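Local coordinates for protein halogenase PltM (Pseudomonas fluorescens, PDB 6BZN) that halogenates phenolic compounds, accepting a range of substrates and halides, and is a flavoprotein that binds FAD, at residues A[187-200]-A[332-344]. Residues are numbered along the deposited sequence; the frame is centred on the assembly and turned at random.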
loop_
_atom_site.group_PDB
_atom_site.type_symbol
_atom_site.label_atom_id
_atom_site.label_comp_id
_atom_site.label_asym_id
_atom_site.label_seq_id
_atom_site.Cartn_x
_atom_site.Cartn_y
_atom_site.Cartn_z
ATOM N N ALA A 187 20.461 14.418 15.359
ATOM C CA ALA A 187 20.775 15.197 14.166
ATOM C C ALA A 187 19.576 15.335 13.223
ATOM O O ALA A 187 19.526 16.288 12.436
ATOM C CB ALA A 187 21.954 14.593 13.426
ATOM N N PHE A 188 18.626 14.399 13.297
ATOM C CA PHE A 188 17.581 14.262 12.272
ATOM C C PHE A 188 16.392 13.494 12.846
ATOM O O PHE A 188 16.574 12.601 13.690
ATOM C CB PHE A 188 18.152 13.483 11.097
ATOM C CG PHE A 188 17.387 13.619 9.802
ATOM C CD1 PHE A 188 17.427 14.797 9.077
ATOM C CD2 PHE A 188 16.699 12.534 9.268
ATOM C CE1 PHE A 188 16.767 14.917 7.859
ATOM C CE2 PHE A 188 16.050 12.633 8.045
ATOM C CZ PHE A 188 16.078 13.826 7.340
ATOM N N ILE A 189 15.194 13.838 12.392
ATOM C CA ILE A 189 13.974 13.152 12.849
ATOM C C ILE A 189 13.182 12.632 11.643
ATOM O O ILE A 189 12.972 13.348 10.671
ATOM C CB ILE A 189 13.129 14.025 13.814
ATOM C CG1 ILE A 189 11.961 13.221 14.392
ATOM C CG2 ILE A 189 12.604 15.311 13.179
ATOM C CD1 ILE A 189 11.450 13.780 15.715
ATOM N N ILE A 190 12.794 11.363 11.707
ATOM C CA ILE A 190 11.982 10.728 10.667
ATOM C C ILE A 190 10.606 10.443 11.246
ATOM O O ILE A 190 10.492 9.767 12.264
ATOM C CB ILE A 190 12.628 9.429 10.165
ATOM C CG1 ILE A 190 13.967 9.763 9.521
ATOM C CG2 ILE A 190 11.729 8.710 9.153
ATOM C CD1 ILE A 190 14.835 8.560 9.239
ATOM N N ASP A 191 9.569 10.967 10.603
ATOM C CA ASP A 191 8.207 10.686 11.008
ATOM C C ASP A 191 7.700 9.455 10.263
ATOM O O ASP A 191 7.329 9.534 9.078
ATOM C CB ASP A 191 7.276 11.866 10.746
ATOM C CG ASP A 191 5.946 11.736 11.478
ATOM O OD1 ASP A 191 5.498 10.599 11.772
ATOM O OD2 ASP A 191 5.351 12.797 11.783
ATOM N N ALA A 192 7.646 8.342 10.984
ATOM C CA ALA A 192 7.183 7.064 10.458
ATOM C C ALA A 192 5.798 6.728 11.005
ATOM O O ALA A 192 5.380 5.573 10.973
ATOM C CB ALA A 192 8.185 5.969 10.824
ATOM N N ALA A 193 5.082 7.730 11.499
ATOM C CA ALA A 193 3.719 7.537 11.991
ATOM C C ALA A 193 2.725 7.626 10.809
ATOM O O ALA A 193 3.116 7.731 9.667
ATOM C CB ALA A 193 3.408 8.574 13.054
ATOM N N ALA A 194 1.431 7.585 11.072
ATOM C CA ALA A 194 0.463 7.546 9.964
ATOM C C ALA A 194 -0.335 8.844 9.941
ATOM O O ALA A 194 0.281 9.919 9.806
ATOM C CB ALA A 194 -0.404 6.292 10.044
ATOM N N GLN A 195 -1.667 8.776 10.088
ATOM C CA GLN A 195 -2.482 9.987 10.101
ATOM C C GLN A 195 -2.177 10.855 11.334
ATOM O O GLN A 195 -2.404 12.062 11.287
ATOM C CB GLN A 195 -3.998 9.696 9.978
ATOM C CG GLN A 195 -4.743 10.858 9.315
ATOM C CD GLN A 195 -6.239 10.641 9.120
ATOM O OE1 GLN A 195 -6.666 9.764 8.360
ATOM N NE2 GLN A 195 -7.047 11.473 9.775
ATOM N N GLY A 196 -1.631 10.248 12.401
ATOM C CA GLY A 196 -1.197 10.982 13.601
ATOM C C GLY A 196 0.212 11.573 13.592
ATOM O O GLY A 196 0.753 11.891 14.645
ATOM N N SER A 197 0.807 11.727 12.414
ATOM C CA SER A 197 2.113 12.391 12.259
ATOM C C SER A 197 2.194 13.727 13.048
ATOM O O SER A 197 1.578 14.713 12.641
ATOM C CB SER A 197 2.372 12.642 10.771
ATOM O OG SER A 197 3.429 13.567 10.556
ATOM N N PRO A 198 2.946 13.757 14.173
ATOM C CA PRO A 198 3.023 14.989 14.981
ATOM C C PRO A 198 3.884 16.086 14.332
ATOM O O PRO A 198 3.681 17.281 14.615
ATOM C CB PRO A 198 3.649 14.505 16.288
ATOM C CG PRO A 198 4.544 13.395 15.847
ATOM C CD PRO A 198 3.824 12.697 14.719
ATOM N N LEU A 199 4.824 15.681 13.472
ATOM C CA LEU A 199 5.549 16.616 12.630
ATOM C C LEU A 199 4.641 17.182 11.591
ATOM O O LEU A 199 4.718 18.357 11.305
ATOM C CB LEU A 199 6.748 15.978 11.913
ATOM C CG LEU A 199 8.026 15.870 12.722
ATOM C CD1 LEU A 199 9.070 15.181 11.885
ATOM C CD2 LEU A 199 8.509 17.250 13.145
ATOM N N SER A 200 3.789 16.347 10.998
ATOM C CA SER A 200 2.876 16.860 10.012
ATOM C C SER A 200 1.987 17.926 10.640
ATOM O O SER A 200 1.825 18.998 10.059
ATOM C CB SER A 200 2.018 15.771 9.360
ATOM O OG SER A 200 1.067 16.354 8.479
ATOM N N VAL A 332 10.239 17.046 3.345
ATOM C CA VAL A 332 11.603 16.998 3.851
ATOM C C VAL A 332 12.034 18.408 4.214
ATOM O O VAL A 332 11.556 19.387 3.630
ATOM C CB VAL A 332 12.590 16.380 2.833
ATOM C CG1 VAL A 332 12.172 14.960 2.460
ATOM C CG2 VAL A 332 12.704 17.222 1.569
ATOM N N GLY A 333 12.938 18.494 5.178
ATOM C CA GLY A 333 13.619 19.751 5.522
ATOM C C GLY A 333 15.065 19.465 5.830
ATOM O O GLY A 333 15.534 18.345 5.652
ATOM N N ASP A 334 15.773 20.479 6.325
ATOM C CA ASP A 334 17.155 20.314 6.765
ATOM C C ASP A 334 17.275 19.175 7.787
ATOM O O ASP A 334 18.219 18.388 7.727
ATOM C CB ASP A 334 17.682 21.611 7.426
ATOM C CG ASP A 334 17.865 22.765 6.438
ATOM O OD1 ASP A 334 17.699 22.574 5.216
ATOM O OD2 ASP A 334 18.179 23.884 6.897
ATOM N N ARG A 335 16.321 19.119 8.719
ATOM C CA ARG A 335 16.417 18.231 9.887
ATOM C C ARG A 335 15.291 17.211 10.041
ATOM O O ARG A 335 15.201 16.565 11.088
ATOM C CB ARG A 335 16.507 19.076 11.167
ATOM C CG ARG A 335 17.720 20.002 11.221
ATOM C CD ARG A 335 18.978 19.195 11.464
ATOM N NE ARG A 335 20.195 20.003 11.549
ATOM C CZ ARG A 335 21.377 19.552 11.988
ATOM N NH1 ARG A 335 21.528 18.294 12.405
ATOM N NH2 ARG A 335 22.430 20.372 12.019
ATOM N N PHE A 336 14.467 17.026 9.010
ATOM C CA PHE A 336 13.387 16.051 9.102
ATOM C C PHE A 336 13.028 15.452 7.762
ATOM O O PHE A 336 13.322 16.006 6.707
ATOM C CB PHE A 336 12.127 16.651 9.732
ATOM C CG PHE A 336 11.413 17.635 8.845
ATOM C CD1 PHE A 336 10.448 17.211 7.941
ATOM C CD2 PHE A 336 11.717 18.985 8.905
ATOM C CE1 PHE A 336 9.780 18.116 7.126
ATOM C CE2 PHE A 336 11.055 19.895 8.088
ATOM C CZ PHE A 336 10.092 19.458 7.193
ATOM N N CYS A 337 12.372 14.301 7.844
ATOM C CA CYS A 337 11.699 13.700 6.706
ATOM C C CYS A 337 10.439 13.023 7.222
ATOM O O CYS A 337 10.465 12.346 8.264
ATOM C CB CYS A 337 12.594 12.689 6.001
ATOM S SG CYS A 337 11.731 11.705 4.738
ATOM N N LEU A 338 9.338 13.248 6.507
ATOM C CA LEU A 338 8.110 12.506 6.716
ATOM C C LEU A 338 8.132 11.322 5.768
ATOM O O LEU A 338 8.305 11.490 4.563
ATOM C CB LEU A 338 6.879 13.358 6.402
ATOM C CG LEU A 338 6.391 14.369 7.435
ATOM C CD1 LEU A 338 7.492 15.222 8.007
ATOM C CD2 LEU A 338 5.272 15.213 6.849
ATOM N N LEU A 339 7.957 10.127 6.313
ATOM C CA LEU A 339 7.752 8.964 5.467
ATOM C C LEU A 339 6.357 9.025 4.819
ATOM O O LEU A 339 5.531 9.882 5.175
ATOM C CB LEU A 339 7.980 7.680 6.265
ATOM C CG LEU A 339 9.431 7.338 6.603
ATOM C CD1 LEU A 339 9.444 5.992 7.317
ATOM C CD2 LEU A 339 10.347 7.289 5.395
ATOM N N PRO A 340 6.091 8.144 3.833
ATOM C CA PRO A 340 4.846 8.316 3.062
ATOM C C PRO A 340 3.542 8.360 3.831
ATOM O O PRO A 340 2.747 9.247 3.555
ATOM C CB PRO A 340 4.879 7.141 2.095
ATOM C CG PRO A 340 6.338 7.023 1.807
ATOM C CD PRO A 340 6.996 7.205 3.151
ATOM N N GLN A 341 3.312 7.479 4.800
ATOM C CA GLN A 341 2.053 7.550 5.572
ATOM C C GLN A 341 1.840 8.893 6.281
ATOM O O GLN A 341 0.701 9.370 6.385
ATOM C CB GLN A 341 1.964 6.438 6.618
ATOM C CG GLN A 341 1.751 5.055 6.062
ATOM C CD GLN A 341 0.331 4.816 5.551
ATOM O OE1 GLN A 341 0.142 4.482 4.380
ATOM N NE2 GLN A 341 -0.667 4.946 6.435
ATOM N N ALA A 342 2.926 9.480 6.779
ATOM C CA ALA A 342 2.871 10.797 7.393
ATOM C C ALA A 342 2.657 11.925 6.363
ATOM O O ALA A 342 2.251 13.018 6.741
ATOM C CB ALA A 342 4.130 11.046 8.200
ATOM N N THR A 343 2.948 11.657 5.089
ATOM C CA THR A 343 2.894 12.643 4.007
ATOM C C THR A 343 1.583 12.640 3.259
ATOM O O THR A 343 0.977 13.697 3.029
ATOM C CB THR A 343 4.013 12.349 2.974
ATOM O OG1 THR A 343 5.270 12.331 3.651
ATOM C CG2 THR A 343 4.066 13.389 1.895
ATOM N N GLY A 344 1.160 11.451 2.837
ATOM C CA GLY A 344 -0.042 11.331 2.047
ATOM C C GLY A 344 -0.595 9.930 2.019
ATOM O O GLY A 344 0.158 8.967 2.128
HETATM O O HOH W 1 4.982 7.868 7.958
HETATM O O HOH W 2 1.498 15.525 6.163
#
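Strands 188-191 and 336-338 run parallel, their axes 4.8 Å apart, joined by a ladder of four backbone hydrogen bonds from I189 N to R335 O through to L339 N to D191 O. The F188 ring lies against the backbone of strand 336-338 and of R335 just before it: one face meets F336 CA, CE1 is 3.3 Å from F336 N, and CZ is 3.9 Å from C337 CB. F188 CG is anti to the backbone N (chi1 -162°), which turns the ring toward that strand. With an alanine here, a gap would probably open against R335, F336 and C337. Just before F188, R335 NH1 donates a hydrogen bond to A187 O (2.8 Å), in the guanidinium plane and on a carbonyl lone pair; R335 NH2 bonds to D171 O. On the face carrying I189 and L338, L199 CD1 packs on F336 CB at 4.0 Å. D191 OD1 accepts from A193 N in an Asx turn. One water bridges D191 O, A193 O and A342 N where both segments leave the sheet. Nearby G196 and Q341 belong to separate FAD sites, empty here. Strand 188-191 lies between strand 24-29 and edge strand 336-338 in a Rossmann-type parallel sheet; helix 352-374 covers F188 and C337, and helix 383-406 also touches C337.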